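Local coordinates for FixK2 protein (Bradyrhizobium japonicum, PDB 4I2O) that binds DNA and probably acts as a CRP/FNR-superfamily transcription factor linked to nitrogen fixation, at residues A[58-63]-A[114-119]; A[175-180]-A[218-223]; A[182-187]-A[214-219]. The protein carries 1 engineered substitution. One frame throughout, in Å; residues are numbered along the deposited sequence.

Contact 1 (A[58-63]-A[114-119])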
loop_
_atom_site.group_PDB
_atom_site.type_symbol
_atom_site.label_atom_id
_atom_site.label_comp_id
_atom_site.label_asym_id
_atom_site.label_seq_id
_atom_site.Cartn_x
_atom_site.Cartn_y
_atom_site.Cartn_z
ATOM N N ALA A 58 -15.737 3.439 11.800
ATOM C CA ALA A 58 -16.037 2.781 10.522
ATOM C C ALA A 58 -17.390 2.128 10.628
ATOM O O ALA A 58 -17.467 0.915 10.743
ATOM C CB ALA A 58 -14.976 1.702 10.232
ATOM N N GLU A 59 -18.444 2.935 10.573
ATOM C CA GLU A 59 -19.796 2.500 10.890
ATOM C C GLU A 59 -20.573 2.004 9.662
ATOM O O GLU A 59 -21.441 1.115 9.761
ATOM C CB GLU A 59 -20.528 3.672 11.525
ATOM C CG GLU A 59 -21.873 3.342 12.105
ATOM C CD GLU A 59 -22.452 4.515 12.903
ATOM O OE1 GLU A 59 -21.681 5.460 13.202
ATOM O OE2 GLU A 59 -23.668 4.483 13.225
ATOM N N TYR A 60 -20.242 2.562 8.514
ATOM C CA TYR A 60 -20.883 2.187 7.259
ATOM C C TYR A 60 -19.887 1.741 6.219
ATOM O O TYR A 60 -18.706 2.084 6.304
ATOM C CB TYR A 60 -21.720 3.353 6.702
ATOM C CG TYR A 60 -22.792 3.700 7.656
ATOM C CD1 TYR A 60 -24.005 3.016 7.642
ATOM C CD2 TYR A 60 -22.594 4.690 8.608
ATOM C CE1 TYR A 60 -24.973 3.312 8.548
ATOM C CE2 TYR A 60 -23.573 4.995 9.518
ATOM C CZ TYR A 60 -24.753 4.307 9.478
ATOM O OH TYR A 60 -25.729 4.596 10.394
ATOM N N VAL A 61 -20.358 0.928 5.270
ATOM C CA VAL A 61 -19.586 0.540 4.087
ATOM C C VAL A 61 -20.409 1.017 2.910
ATOM O O VAL A 61 -21.632 1.016 2.985
ATOM C CB VAL A 61 -19.380 -0.975 4.019
ATOM C CG1 VAL A 61 -18.492 -1.356 2.836
ATOM C CG2 VAL A 61 -18.707 -1.464 5.332
ATOM N N TYR A 62 -19.737 1.397 1.831
ATOM C CA TYR A 62 -20.353 2.194 0.747
ATOM C C TYR A 62 -20.050 1.620 -0.638
ATOM O O TYR A 62 -18.993 1.010 -0.847
ATOM C CB TYR A 62 -19.727 3.599 0.746
ATOM C CG TYR A 62 -19.786 4.349 2.072
ATOM C CD1 TYR A 62 -20.762 5.313 2.301
ATOM C CD2 TYR A 62 -18.875 4.089 3.083
ATOM C CE1 TYR A 62 -20.836 6.004 3.558
ATOM C CE2 TYR A 62 -18.925 4.770 4.309
ATOM C CZ TYR A 62 -19.903 5.722 4.535
ATOM O OH TYR A 62 -19.911 6.389 5.761
ATOM N N GLN A 63 -20.941 1.850 -1.602
ATOM C CA GLN A 63 -20.646 1.455 -2.968
ATOM C C GLN A 63 -21.010 2.634 -3.851
ATOM O O GLN A 63 -22.106 3.176 -3.735
ATOM C CB GLN A 63 -21.431 0.197 -3.358
ATOM C CG GLN A 63 -21.188 -0.213 -4.801
ATOM C CD GLN A 63 -22.033 -1.381 -5.214
ATOM O OE1 GLN A 63 -23.219 -1.468 -4.841
ATOM N NE2 GLN A 63 -21.442 -2.304 -5.983
ATOM N N LEU A 114 -25.301 2.321 0.832
ATOM C CA LEU A 114 -24.482 1.962 2.000
ATOM C C LEU A 114 -25.199 0.978 2.900
ATOM O O LEU A 114 -26.405 0.892 2.861
ATOM C CB LEU A 114 -24.027 3.190 2.796
ATOM C CG LEU A 114 -25.113 4.202 3.185
ATOM C CD1 LEU A 114 -25.782 3.825 4.462
ATOM C CD2 LEU A 114 -24.490 5.573 3.313
ATOM N N VAL A 115 -24.430 0.245 3.705
ATOM C CA VAL A 115 -24.984 -0.743 4.617
ATOM C C VAL A 115 -24.267 -0.561 5.932
ATOM O O VAL A 115 -23.144 -0.087 5.948
ATOM C CB VAL A 115 -24.739 -2.182 4.117
ATOM C CG1 VAL A 115 -25.575 -2.464 2.856
ATOM C CG2 VAL A 115 -23.316 -2.386 3.822
ATOM N N LYS A 116 -24.907 -0.920 7.039
ATOM C CA LYS A 116 -24.185 -0.835 8.298
ATOM C C LYS A 116 -23.100 -1.904 8.336
ATOM O O LYS A 116 -23.327 -3.054 7.953
ATOM C CB LYS A 116 -25.081 -1.005 9.515
ATOM C CG LYS A 116 -26.173 0.016 9.611
ATOM C CD LYS A 116 -26.817 0.019 10.999
ATOM C CE LYS A 116 -28.036 0.939 10.997
ATOM N NZ LYS A 116 -29.061 0.488 10.006
ATOM N N ARG A 117 -21.925 -1.489 8.780
ATOM C CA ARG A 117 -20.835 -2.418 9.045
ATOM C C ARG A 117 -21.300 -3.561 9.977
ATOM O O ARG A 117 -20.964 -4.729 9.763
ATOM C CB ARG A 117 -19.659 -1.648 9.629
ATOM C CG ARG A 117 -18.475 -2.493 10.057
ATOM C CD ARG A 117 -17.879 -3.337 8.939
ATOM N NE ARG A 117 -16.662 -4.018 9.407
ATOM C CZ ARG A 117 -16.644 -4.986 10.332
ATOM N NH1 ARG A 117 -17.766 -5.390 10.930
ATOM N NH2 ARG A 117 -15.498 -5.551 10.683
ATOM N N SER A 118 -22.116 -3.254 10.978
ATOM C CA SER A 118 -22.561 -4.305 11.900
ATOM C C SER A 118 -23.473 -5.308 11.181
ATOM O O SER A 118 -23.564 -6.486 11.546
ATOM C CB SER A 118 -23.286 -3.688 13.095
ATOM O OG SER A 118 -24.335 -2.815 12.686
ATOM N N SER A 119 -24.175 -4.834 10.159
ATOM C CA SER A 119 -25.010 -5.723 9.373
ATOM C C SER A 119 -24.166 -6.741 8.586
ATOM O O SER A 119 -24.553 -7.911 8.489
ATOM C CB SER A 119 -25.937 -4.916 8.458
ATOM O OG SER A 119 -27.023 -4.466 9.239
#
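Val-61 and Val-115 form the hydrogen-bonded pair at the middle of this contact, where strand 60-63 runs antiparallel to strand 114-116, the segment axes approaching to 4.7 Å at an angle of 160°. Both backbone bonds of the pair are made: Val-61 N donates to Val-115 O at 3.0 Å, and Val-115 N donates back to Val-61 O at much the same length. The third backbone bond, from Arg-117 N to Glu-59 O at 2.8 Å, is set differently, because its donor stands 35° out of the carbonyl plane. Arg-117 opens helix 117-126, and Lys-116 before it occupies the N-cap position, so pairing with the strand segment carries on into the first turn of the helix.

The apolar contacts fall on two faces. On one, Leu-114 divides its methyls between two aromatic rings: CD1 reaches Tyr-60 CD1 at 3.7 Å, while CD2 lies 3.7 Å from Tyr-62 CE1, with the leucine and Tyr-62 side chains running alongside each other. A chi1 of 50° wedges Leu-114 CG between its own N and carbonyl carbon, carrying the fork to these rings. Lys-116 lies beside Tyr-60, its CG 3.7 Å from CE1 of that ring. On the other face Val-61 CB meets Val-115 CG2 at 4.2 Å, and Leu-120 of the helix touches both valines.

Arg-117 divides its chemistry. Its CD brushes Val-61 CG2 at 4.1 Å, but its guanidinium leads away to Glu-121 and Glu-95 O, near the like-charged Arg-132 of the second subunit, whose Trp-135 it also packs on. In this cyclic-nucleotide-binding-type domain, backbone bonding therefore fixes the register and joins sheet to helix, side-chain packing is apolar on both faces, and the Arg-117 guanidinium finds its salt bridge beyond the two segments.

Contact 2 (A[175-180]-A[218-223])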
loop_
_atom_site.group_PDB
_atom_site.type_symbol
_atom_site.label_atom_id
_atom_site.label_comp_id
_atom_site.label_asym_id
_atom_site.label_seq_id
_atom_site.Cartn_x
_atom_site.Cartn_y
_atom_site.Cartn_z
ATOM N N ALA A 175 -16.753 3.155 -24.923
ATOM C CA ALA A 175 -16.515 3.179 -26.362
ATOM C C ALA A 175 -15.189 3.881 -26.644
ATOM O O ALA A 175 -15.099 4.768 -27.494
ATOM C CB ALA A 175 -17.706 3.888 -27.133
ATOM N N GLY A 176 -14.149 3.487 -25.914
ATOM C CA GLY A 176 -12.818 4.070 -26.182
ATOM C C GLY A 176 -12.368 5.355 -25.509
ATOM O O GLY A 176 -11.180 5.710 -25.592
ATOM N N MET A 177 -13.265 6.076 -24.838
ATOM C CA MET A 177 -12.909 7.397 -24.291
ATOM C C MET A 177 -13.112 7.410 -22.786
ATOM O O MET A 177 -14.059 6.782 -22.299
ATOM C CB MET A 177 -13.781 8.516 -24.952
ATOM C CG MET A 177 -13.551 9.863 -24.196
ATOM S SD MET A 177 -14.534 11.216 -24.837
ATOM C CE MET A 177 -13.342 11.762 -26.090
ATOM N N MET A 178 -12.165 8.032 -22.066
ATOM C CA MET A 178 -12.198 8.192 -20.618
ATOM C C MET A 178 -12.675 9.587 -20.291
ATOM O O MET A 178 -12.035 10.575 -20.683
ATOM C CB MET A 178 -10.741 8.108 -20.082
ATOM C CG MET A 178 -10.036 6.979 -20.649
ATOM S SD MET A 178 -8.538 6.713 -19.701
ATOM C CE MET A 178 -7.388 7.764 -20.564
ATOM N N ALA A 179 -13.748 9.691 -19.536
ATOM C CA ALA A 179 -14.163 10.985 -19.022
ATOM C C ALA A 179 -13.680 10.987 -17.586
ATOM O O ALA A 179 -14.258 10.302 -16.699
ATOM C CB ALA A 179 -15.689 11.149 -19.091
ATOM N N LEU A 180 -12.580 11.675 -17.342
ATOM C CA LEU A 180 -11.916 11.559 -16.045
ATOM C C LEU A 180 -12.656 12.488 -15.113
ATOM O O LEU A 180 -13.017 13.623 -15.525
ATOM C CB LEU A 180 -10.472 12.076 -16.172
ATOM C CG LEU A 180 -9.518 11.104 -16.870
ATOM C CD1 LEU A 180 -8.125 11.795 -16.921
ATOM C CD2 LEU A 180 -9.475 9.707 -16.217
ATOM N N GLN A 218 -11.285 14.726 -20.976
ATOM C CA GLN A 218 -11.882 13.723 -21.873
ATOM C C GLN A 218 -10.761 13.191 -22.734
ATOM O O GLN A 218 -10.289 13.872 -23.608
ATOM C CB GLN A 218 -12.932 14.363 -22.742
ATOM C CG GLN A 218 -14.000 14.982 -21.904
ATOM C CD GLN A 218 -15.005 13.972 -21.508
ATOM O OE1 GLN A 218 -15.059 12.860 -22.075
ATOM N NE2 GLN A 218 -15.816 14.317 -20.521
ATOM N N ILE A 219 -10.313 11.976 -22.482
ATOM C CA ILE A 219 -9.052 11.513 -23.076
ATOM C C ILE A 219 -9.316 10.229 -23.827
ATOM O O ILE A 219 -10.066 9.386 -23.342
ATOM C CB ILE A 219 -7.978 11.273 -22.003
ATOM C CG1 ILE A 219 -7.528 12.611 -21.405
ATOM C CG2 ILE A 219 -6.834 10.525 -22.590
ATOM C CD1 ILE A 219 -6.501 12.517 -20.262
ATOM N N VAL A 220 -8.733 10.084 -25.019
ATOM C CA VAL A 220 -8.962 8.880 -25.834
ATOM C C VAL A 220 -7.567 8.331 -26.028
ATOM O O VAL A 220 -6.708 9.021 -26.591
ATOM C CB VAL A 220 -9.587 9.177 -27.221
ATOM C CG1 VAL A 220 -9.591 7.930 -28.081
ATOM C CG2 VAL A 220 -11.038 9.585 -27.108
ATOM N N LEU A 221 -7.298 7.120 -25.540
ATOM C CA LEU A 221 -5.990 6.508 -25.807
ATOM C C LEU A 221 -5.960 6.004 -27.239
ATOM O O LEU A 221 -6.795 5.192 -27.649
ATOM C CB LEU A 221 -5.714 5.329 -24.865
ATOM C CG LEU A 221 -5.766 5.679 -23.400
ATOM C CD1 LEU A 221 -5.359 4.397 -22.609
ATOM C CD2 LEU A 221 -4.737 6.825 -23.147
ATOM N N ARG A 222 -4.994 6.484 -28.002
ATOM C CA ARG A 222 -4.890 6.108 -29.415
ATOM C C ARG A 222 -4.009 4.888 -29.678
ATOM O O ARG A 222 -4.155 4.223 -30.720
ATOM C CB ARG A 222 -4.352 7.284 -30.246
ATOM C CG ARG A 222 -5.136 8.569 -30.046
ATOM C CD ARG A 222 -5.279 9.319 -31.338
ATOM N NE ARG A 222 -6.112 10.501 -31.176
ATOM C CZ ARG A 222 -7.440 10.485 -31.154
ATOM N NH1 ARG A 222 -8.091 9.334 -31.281
ATOM N NH2 ARG A 222 -8.119 11.622 -31.007
ATOM N N ASN A 223 -3.069 4.616 -28.760
ATOM C CA ASN A 223 -2.216 3.431 -28.874
ATOM C C ASN A 223 -1.883 2.915 -27.482
ATOM O O ASN A 223 -0.953 3.439 -26.835
ATOM C CB ASN A 223 -0.928 3.789 -29.593
ATOM C CG ASN A 223 -0.115 2.560 -29.994
ATOM O OD1 ASN A 223 -0.163 1.507 -29.346
ATOM N ND2 ASN A 223 0.619 2.689 -31.085
HETATM O O HOH W 1 -9.189 5.781 -23.806
HETATM O O HOH W 2 -9.324 4.203 -27.318
#
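The small antiparallel sheet of the winged helix-turn-helix domain holds this contact, in which Met-178 pairs with Ile-219 between edge strand 177-179 and central strand 218-221; strand 211-213 completes the sheet. The segment axes come within 4.6 Å at 154°. Two backbone bonds define the register: Met-178 N to Ile-219 O at 2.8 Å, and Ile-219 N to Met-178 O at 2.9 Å.

The inner face carries Met-178 and Ile-219. CG of Met-178 stands anti to its carbonyl carbon (chi1 -47°), and a bend at chi3 brings CE to 3.5 Å from Ile-219 CG2, closer than ordinary van der Waals contact. The same CE also touches Leu-221 CD2, so one methyl spans two residues of the partner strand. Leu-180 extends the patch, its CD1 3.8 Å from Ile-219 CD1. Leu-165, Asp-169 and Leu-172 of helix 157-172 lie against Met-178, so the sheet is packed onto that helix.

The other face is more open. Met-177 crosses Val-220 at about a right angle, its CB 3.6 Å from Val-220 CG2. Gln-218 bends at chi2 so that its side chain folds back against the Ala-179 methyl, while its CB stays near the sulfur of Met-177. A glycine in its place would probably leave the Ala-179 methyl and the Met-177 thioether without their cover, opening a gap along this face.

Where direct pairing stops, water takes over. One molecule donates to Gly-176 O and accepts from Leu-221 N at 2.9 Å; a second donates both to Gly-176 O and to Leu-221 O, at 2.7 Å from the latter oxygen.

Contact 3 (A[182-187]-A[214-219]). Engineered in segment 182-187: Ser-183 (natural residue Cys). With nucleotides of chain C; nucleotides of chain D.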
loop_
_atom_site.group_PDB
_atom_site.type_symbol
_atom_site.label_atom_id
_atom_site.label_comp_id
_atom_site.label_asym_id
_atom_site.label_seq_id
_atom_site.Cartn_x
_atom_site.Cartn_y
_atom_site.Cartn_z
ATOM N N MET A 182 -11.622 13.666 -12.095
ATOM C CA MET A 182 -10.809 14.409 -11.166
ATOM C C MET A 182 -9.826 15.410 -11.855
ATOM O O MET A 182 -9.488 15.274 -13.074
ATOM C CB MET A 182 -10.026 13.373 -10.285
ATOM C CG MET A 182 -8.821 12.734 -11.014
ATOM S SD MET A 182 -9.177 11.601 -12.348
ATOM C CE MET A 182 -9.712 10.077 -11.545
ATOM N N SER A 183 -9.383 16.380 -11.057
ATOM C CA SER A 183 -8.475 17.433 -11.464
ATOM C C SER A 183 -7.057 16.929 -11.596
ATOM O O SER A 183 -6.737 15.823 -11.155
ATOM C CB SER A 183 -8.466 18.525 -10.382
ATOM O OG SER A 183 -7.904 17.958 -9.195
ATOM N N ARG A 184 -6.199 17.770 -12.166
ATOM C CA ARG A 184 -4.795 17.434 -12.311
ATOM C C ARG A 184 -4.124 17.339 -10.930
ATOM O O ARG A 184 -3.153 16.566 -10.700
ATOM C CB ARG A 184 -4.102 18.536 -13.217
ATOM C CG ARG A 184 -4.649 18.569 -14.711
ATOM C CD ARG A 184 -4.324 17.244 -15.461
ATOM N NE ARG A 184 -4.482 17.413 -16.928
ATOM C CZ ARG A 184 -5.443 16.857 -17.675
ATOM N NH1 ARG A 184 -6.434 16.090 -17.143
ATOM N NH2 ARG A 184 -5.410 17.080 -18.983
ATOM N N ARG A 185 -4.603 18.142 -9.988
ATOM C CA ARG A 185 -4.031 18.071 -8.653
ATOM C C ARG A 185 -4.401 16.729 -7.983
ATOM O O ARG A 185 -3.556 16.127 -7.257
ATOM C CB ARG A 185 -4.599 19.225 -7.814
ATOM C CG ARG A 185 -4.066 19.207 -6.350
ATOM C CD ARG A 185 -4.616 20.424 -5.563
ATOM N NE ARG A 185 -3.869 21.624 -5.974
ATOM C CZ ARG A 185 -2.589 21.811 -5.616
ATOM N NH1 ARG A 185 -1.943 20.921 -4.826
ATOM N NH2 ARG A 185 -1.937 22.872 -6.030
ATOM N N ASP A 186 -5.626 16.261 -8.186
ATOM C CA ASP A 186 -5.925 14.930 -7.619
ATOM C C ASP A 186 -5.063 13.886 -8.309
ATOM O O ASP A 186 -4.572 12.930 -7.664
ATOM C CB ASP A 186 -7.401 14.545 -7.873
ATOM C CG ASP A 186 -8.368 15.180 -6.908
ATOM O OD1 ASP A 186 -8.002 16.044 -6.106
ATOM O OD2 ASP A 186 -9.565 14.815 -7.000
ATOM N N ILE A 187 -4.893 13.982 -9.637
ATOM C CA ILE A 187 -4.036 12.968 -10.292
ATOM C C ILE A 187 -2.619 13.025 -9.713
ATOM O O ILE A 187 -2.025 11.985 -9.456
ATOM C CB ILE A 187 -3.988 13.114 -11.816
ATOM C CG1 ILE A 187 -5.448 12.956 -12.376
ATOM C CG2 ILE A 187 -3.076 12.082 -12.468
ATOM C CD1 ILE A 187 -5.531 13.373 -13.879
ATOM N N SER A 214 -10.416 15.825 -25.812
ATOM C CA SER A 214 -11.643 16.507 -26.219
ATOM C C SER A 214 -12.004 17.423 -25.059
ATOM O O SER A 214 -13.061 17.286 -24.432
ATOM C CB SER A 214 -12.757 15.512 -26.493
ATOM O OG SER A 214 -12.625 15.006 -27.801
ATOM N N GLY A 215 -11.071 18.316 -24.736
ATOM C CA GLY A 215 -11.117 18.994 -23.458
ATOM C C GLY A 215 -10.166 18.222 -22.527
ATOM O O GLY A 215 -9.852 17.060 -22.759
ATOM N N ALA A 216 -9.739 18.865 -21.451
ATOM C CA ALA A 216 -8.645 18.315 -20.610
ATOM C C ALA A 216 -8.932 16.980 -19.968
ATOM O O ALA A 216 -7.994 16.178 -19.701
ATOM C CB ALA A 216 -8.270 19.347 -19.513
ATOM N N ARG A 217 -10.177 16.748 -19.579
ATOM C CA ARG A 217 -10.455 15.518 -18.820
ATOM C C ARG A 217 -11.180 14.488 -19.670
ATOM O O ARG A 217 -11.647 13.489 -19.134
ATOM C CB ARG A 217 -11.351 15.831 -17.609
ATOM C CG ARG A 217 -10.729 16.805 -16.616
ATOM C CD ARG A 217 -11.622 17.020 -15.404
ATOM N NE ARG A 217 -11.139 18.110 -14.536
ATOM C CZ ARG A 217 -11.737 18.478 -13.396
ATOM N NH1 ARG A 217 -12.851 17.864 -13.014
ATOM N NH2 ARG A 217 -11.251 19.478 -12.637
ATOM N N GLN A 218 -11.285 14.726 -20.976
ATOM C CA GLN A 218 -11.882 13.723 -21.873
ATOM C C GLN A 218 -10.761 13.191 -22.734
ATOM O O GLN A 218 -10.289 13.872 -23.608
ATOM C CB GLN A 218 -12.932 14.363 -22.742
ATOM C CG GLN A 218 -14.000 14.982 -21.904
ATOM C CD GLN A 218 -15.005 13.972 -21.508
ATOM O OE1 GLN A 218 -15.059 12.860 -22.075
ATOM N NE2 GLN A 218 -15.816 14.317 -20.521
ATOM N N ILE A 219 -10.313 11.976 -22.482
ATOM C CA ILE A 219 -9.052 11.513 -23.076
ATOM C C ILE A 219 -9.316 10.229 -23.827
ATOM O O ILE A 219 -10.066 9.386 -23.342
ATOM C CB ILE A 219 -7.978 11.273 -22.003
ATOM C CG1 ILE A 219 -7.528 12.611 -21.405
ATOM C CG2 ILE A 219 -6.834 10.525 -22.590
ATOM C CD1 ILE A 219 -6.501 12.517 -20.262
ATOM P P DA C 7 -7.913 20.507 -14.164
ATOM O OP1 DA C 7 -8.666 19.327 -14.642
ATOM O OP2 DA C 7 -7.024 20.409 -12.948
ATOM O "O5'" DA C 7 -6.982 21.089 -15.302
ATOM C "C5'" DA C 7 -7.587 21.410 -16.655
ATOM C "C4'" DA C 7 -6.451 22.014 -17.492
ATOM O "O4'" DA C 7 -6.196 23.354 -17.005
ATOM C "C3'" DA C 7 -5.144 21.247 -17.439
ATOM O "O3'" DA C 7 -4.988 20.787 -18.823
ATOM C "C2'" DA C 7 -4.066 22.302 -17.029
ATOM C "C1'" DA C 7 -4.840 23.624 -17.288
ATOM N N9 DA C 7 -4.463 24.659 -16.325
ATOM C C8 DA C 7 -4.561 24.614 -14.957
ATOM N N7 DA C 7 -4.156 25.712 -14.338
ATOM C C5 DA C 7 -3.804 26.574 -15.392
ATOM C C6 DA C 7 -3.293 27.871 -15.400
ATOM N N6 DA C 7 -3.108 28.513 -14.232
ATOM N N1 DA C 7 -3.044 28.476 -16.624
ATOM C C2 DA C 7 -3.280 27.698 -17.716
ATOM N N3 DA C 7 -3.750 26.410 -17.790
ATOM C C4 DA C 7 -3.994 25.939 -16.604
ATOM P P DT C 8 -3.590 20.046 -19.292
ATOM O OP1 DT C 8 -3.971 19.286 -20.564
ATOM O OP2 DT C 8 -2.906 19.549 -18.101
ATOM O "O5'" DT C 8 -2.649 21.297 -19.843
ATOM C "C5'" DT C 8 -3.226 22.009 -20.934
ATOM C "C4'" DT C 8 -2.293 23.167 -21.236
ATOM O "O4'" DT C 8 -2.188 24.051 -20.095
ATOM C "C3'" DT C 8 -0.837 22.746 -21.523
ATOM O "O3'" DT C 8 -0.586 23.334 -22.774
ATOM C "C2'" DT C 8 0.084 23.372 -20.482
ATOM C "C1'" DT C 8 -0.801 24.496 -20.007
ATOM N N1 DT C 8 -0.621 24.939 -18.556
ATOM C C2 DT C 8 -0.277 26.259 -18.245
ATOM O O2 DT C 8 -0.008 27.137 -19.076
ATOM N N3 DT C 8 -0.232 26.574 -16.924
ATOM C C4 DT C 8 -0.478 25.681 -15.857
ATOM O O4 DT C 8 -0.449 26.108 -14.700
ATOM C C5 DT C 8 -0.822 24.313 -16.219
ATOM C C7 DT C 8 -1.096 23.282 -15.129
ATOM C C6 DT C 8 -0.899 23.995 -17.541
ATOM P P DC D 28 -13.415 21.914 -21.142
ATOM O OP1 DC D 28 -11.932 21.995 -20.988
ATOM O OP2 DC D 28 -14.034 20.571 -21.239
ATOM O "O5'" DC D 28 -14.141 22.680 -19.935
ATOM C "C5'" DC D 28 -15.553 22.598 -19.758
ATOM C "C4'" DC D 28 -15.899 22.791 -18.290
ATOM O "O4'" DC D 28 -15.630 24.168 -17.913
ATOM C "C3'" DC D 28 -17.368 22.608 -17.957
ATOM O "O3'" DC D 28 -17.552 22.514 -16.551
ATOM C "C2'" DC D 28 -17.895 23.936 -18.472
ATOM C "C1'" DC D 28 -16.859 24.878 -17.871
ATOM N N1 DC D 28 -16.744 26.128 -18.661
ATOM C C2 DC D 28 -16.906 27.394 -18.073
ATOM O O2 DC D 28 -17.128 27.486 -16.860
ATOM N N3 DC D 28 -16.811 28.503 -18.857
ATOM C C4 DC D 28 -16.573 28.361 -20.160
ATOM N N4 DC D 28 -16.470 29.444 -20.920
ATOM C C5 DC D 28 -16.423 27.090 -20.770
ATOM C C6 DC D 28 -16.517 26.009 -19.995
#
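This is a polar, DNA-bound contact between the start of helix 184-191 in the helix-turn-helix domain and the turn of the wing, with Arg-184 reaching across to Ala-216. The Arg-184 guanidinium grips one carbonyl end-on: NH2 lies 2.8 Å and NH1 3.0 Å from Ala-216 O, which sits at the edge of the guanidinium while both donors approach from one face of the carbonyl plane. The bend at chi2 (-64°) carries the group there, and NE remains turned to the DNA, 2.9 Å from OP2 of DT8 of chain C. NH2 also bonds OP1 of that phosphate.

The preceding phosphate is held from both segments. Arg-184 N donates to OP2 of DA7 of chain C at 2.9 Å, and Arg-217 NE to its OP1 at 2.8 Å. Arg-217 is extended, with Ser-183 CA and Met-182 O over one face of its guanidinium. Ser-183, an engineered residue, caps the helix by accepting from Asp-186 N at its OG, 3.0 Å away.

The DT8 phosphate thus meets the Arg-184 guanidinium, and the DA7 phosphate meets Arg-217 and the helix N-terminus, whose dipole probably adds to the attraction. The DNA bonds described all end on phosphate oxygens, consistent with anchoring of the DNA backbone at this point.

Contacts 2 and 3 belong to one domain: both draw on strand 218-221, share Gln-218 and Ile-219, and touch where Leu-180 N comes 2.7 Å from Arg-217 O, probably as a hydrogen bond. Contact 1 lies on the other side of the chain's centre, about 31 to 33 Å from them between centres. Contact 2 has the more buried face (Met-178, Leu-180, Ile-219, Leu-221); contact 1 buries Val-61 and Tyr-62 but exposes Glu-59 and Lys-116. Both are antiparallel strand pairings with apolar side chains. Contact 3 lies at the DNA surface, with Arg-184 buried beneath it, and relies on arginines and phosphates, whereas the nearest atom of contact 1 stays about 23 Å from the nucleic acid.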